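Local coordinates for Xaa-Pro dipeptidase (PDB 5E2C), which probably removes residues from the N-terminus of peptides as a metal-dependent exopeptidase, and is represented here by its N-terminal domain alone, at residues Leu42-Glu47 against Gly86-Gly91. Sequence-based numbering, arbitrary orientation.
Sequences LVFADE and GEAGVG
F44, the last residue of strand 40-44, brings CE2 of its ring against both A88 and V90, which sit in the Schellman motif that ends helix 77-87. The contact lies in the creatinase/prolidase N-terminal domain and joins the end of an inner strand of its mixed sheet to the turn leading from that helix into strand 92-95. G89 is the C-prime residue: its positive phi of 73° is easily adopted without a CB, and its N donates a hydrogen bond to G86 O at 3.1 Å while V90 N reaches back to A85 O. With CG anti to the carbonyl carbon and beside the backbone N (chi1 -61°), the large flat ring of F44 continues toward the turn, where CB already points. V90, branched at CB, suits the buried site because one methyl can meet F44 while the side chain also packs on A19 and A85. A88 is small enough to lie close at the partly exposed margin, where its O accepts a hydrogen bond from R48 NH1. CE2 of F44 lies 3.9 Å from A88 CB, which approaches obliquely, and 3.9 Å from V90 CG2, which meets the ring edge near its plane, 4.1 Å from F44 CD2.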
ATOM      1  N   LEU A  42       2.439  -0.031 -18.191  1.00  8.50           N
ATOM      2  CA  LEU A  42       2.047   1.363 -18.486  1.00  8.67           C
ATOM      3  C   LEU A  42       1.186   1.378 -19.759  1.00  8.97           C
ATOM      4  O   LEU A  42       1.623   0.907 -20.803  1.00  9.05           O
ATOM      5  CB  LEU A  42       3.302   2.216 -18.671  1.00  9.21           C
ATOM      6  CG  LEU A  42       3.132   3.688 -19.046  1.00  9.12           C
ATOM      7  CD1 LEU A  42       2.307   4.414 -17.987  1.00  9.37           C
ATOM      8  CD2 LEU A  42       4.490   4.355 -19.254  1.00  9.25           C
ATOM      9  N   VAL A  43      -0.039   1.888 -19.670  1.00  8.76           N
ATOM     10  CA  VAL A  43      -0.905   1.984 -20.836  1.00  8.80           C
ATOM     11  C   VAL A  43      -1.254   3.445 -21.062  1.00 10.18           C
ATOM     12  O   VAL A  43      -1.678   4.122 -20.113  1.00 10.15           O
ATOM     13  CB  VAL A  43      -2.205   1.179 -20.632  1.00  9.56           C
ATOM     14  CG1 VAL A  43      -3.117   1.307 -21.837  1.00 10.09           C
ATOM     15  CG2 VAL A  43      -1.867  -0.277 -20.387  1.00 10.00           C
ATOM     16  N   PHE A  44      -1.075   3.914 -22.306  1.00 10.50           N
ATOM     17  CA  PHE A  44      -1.373   5.307 -22.676  1.00 10.91           C
ATOM     18  C   PHE A  44      -2.793   5.461 -23.193  1.00 12.99           C
ATOM     19  O   PHE A  44      -3.350   4.535 -23.770  1.00 13.96           O
ATOM     20  CB  PHE A  44      -0.412   5.813 -23.744  1.00 12.41           C
ATOM     21  CG  PHE A  44       1.041   5.813 -23.328  1.00 12.55           C
ATOM     22  CD1 PHE A  44       1.837   4.701 -23.548  1.00 13.97           C
ATOM     23  CD2 PHE A  44       1.618   6.933 -22.717  1.00 14.35           C
ATOM     24  CE1 PHE A  44       3.174   4.701 -23.182  1.00 14.28           C
ATOM     25  CE2 PHE A  44       2.958   6.927 -22.341  1.00 13.34           C
ATOM     26  CZ  PHE A  44       3.734   5.811 -22.574  1.00 13.95           C
ATOM     27  N   ALA A  45      -3.369   6.652 -23.014  1.00 14.17           N
ATOM     28  CA  ALA A  45      -4.723   6.908 -23.515  1.00 15.14           C
ATOM     29  C   ALA A  45      -4.721   6.984 -25.046  1.00 17.74           C
ATOM     30  O   ALA A  45      -5.681   6.564 -25.708  1.00 18.88           O
ATOM     31  CB  ALA A  45      -5.285   8.187 -22.919  1.00 16.04           C
ATOM     32  N   ASP A  46      -3.634   7.495 -25.609  1.00 18.06           N
ATOM     33  CA  ASP A  46      -3.577   7.721 -27.052  1.00 17.78           C
ATOM     34  C   ASP A  46      -3.007   6.482 -27.764  1.00 18.57           C
ATOM     35  O   ASP A  46      -3.017   5.384 -27.204  1.00 17.29           O
ATOM     36  CB  ASP A  46      -2.847   9.043 -27.374  1.00 19.38           C
ATOM     37  CG  ASP A  46      -1.353   9.001 -27.107  1.00 20.80           C
ATOM     38  OD1 ASP A  46      -0.800   7.946 -26.717  1.00 19.02           O
ATOM     39  OD2 ASP A  46      -0.717  10.067 -27.289  1.00 24.25           O
ATOM     40  N   GLU A  47      -2.533   6.647 -28.992  1.00 19.43           N
ATOM     41  CA  GLU A  47      -2.137   5.502 -29.812  1.00 20.16           C
ATOM     42  C   GLU A  47      -0.804   4.865 -29.428  1.00 18.59           C
ATOM     43  O   GLU A  47      -0.434   3.845 -30.003  1.00 19.84           O
ATOM     44  CB  GLU A  47      -2.137   5.884 -31.308  1.00 22.57           C
ATOM     45  CG  GLU A  47      -3.531   6.109 -31.870  1.00 26.92           C
ATOM     46  CD  GLU A  47      -4.397   4.852 -31.820  1.00 35.04           C
ATOM     47  OE1 GLU A  47      -3.949   3.800 -32.314  1.00 36.31           O
ATOM     48  OE2 GLU A  47      -5.525   4.918 -31.280  1.00 47.79           O
ATOM     49  N   GLY A  86       6.598  10.190 -17.220  1.00 13.44           N
ATOM     50  CA  GLY A  86       6.990  11.602 -17.092  1.00 14.34           C
ATOM     51  C   GLY A  86       7.774  12.083 -18.308  1.00 16.15           C
ATOM     52  O   GLY A  86       7.544  13.186 -18.822  1.00 16.33           O
ATOM     53  N   GLU A  87       8.675  11.228 -18.781  1.00 16.09           N
ATOM     54  CA  GLU A  87       9.489  11.497 -19.979  1.00 19.22           C
ATOM     55  C   GLU A  87       8.636  11.544 -21.243  1.00 19.92           C
ATOM     56  O   GLU A  87       8.973  12.261 -22.174  1.00 22.73           O
ATOM     57  CB  GLU A  87      10.551  10.419 -20.147  1.00 21.03           C
ATOM     58  CG  GLU A  87      11.660  10.487 -19.113  1.00 24.06           C
ATOM     59  CD  GLU A  87      12.517   9.240 -19.067  1.00 29.52           C
ATOM     60  OE1 GLU A  87      12.259   8.277 -19.833  1.00 35.02           O
ATOM     61  OE2 GLU A  87      13.460   9.223 -18.248  1.00 32.61           O
ATOM     62  N   ALA A  88       7.537  10.788 -21.274  1.00 18.29           N
ATOM     63  CA  ALA A  88       6.573  10.831 -22.380  1.00 19.22           C
ATOM     64  C   ALA A  88       5.563  11.997 -22.302  1.00 18.89           C
ATOM     65  O   ALA A  88       4.640  12.045 -23.094  1.00 23.85           O
ATOM     66  CB  ALA A  88       5.821   9.507 -22.457  1.00 19.49           C
ATOM     67  N   GLY A  89       5.711  12.905 -21.342  1.00 17.02           N
ATOM     68  CA  GLY A  89       4.842  14.082 -21.238  1.00 17.79           C
ATOM     69  C   GLY A  89       3.422  13.826 -20.761  1.00 17.04           C
ATOM     70  O   GLY A  89       2.522  14.619 -20.997  1.00 19.31           O
ATOM     71  N   VAL A  90       3.226  12.735 -20.037  1.00 16.40           N
ATOM     72  CA  VAL A  90       1.916  12.386 -19.503  1.00 15.22           C
ATOM     73  C   VAL A  90       1.494  13.400 -18.441  1.00 14.89           C
ATOM     74  O   VAL A  90       2.197  13.593 -17.477  1.00 17.88           O
ATOM     75  CB  VAL A  90       1.986  10.948 -18.925  1.00 13.96           C
ATOM     76  CG1 VAL A  90       0.780  10.614 -18.064  1.00 14.79           C
ATOM     77  CG2 VAL A  90       2.104   9.968 -20.067  1.00 14.97           C
ATOM     78  N   GLY A  91       0.351  14.058 -18.625  1.00 18.34           N
ATOM     79  CA  GLY A  91      -0.121  15.060 -17.660  1.00 18.33           C
ATOM     80  C   GLY A  91      -0.694  14.461 -16.389  1.00 17.86           C
ATOM     81  O   GLY A  91      -0.346  14.871 -15.278  1.00 16.83           O
TER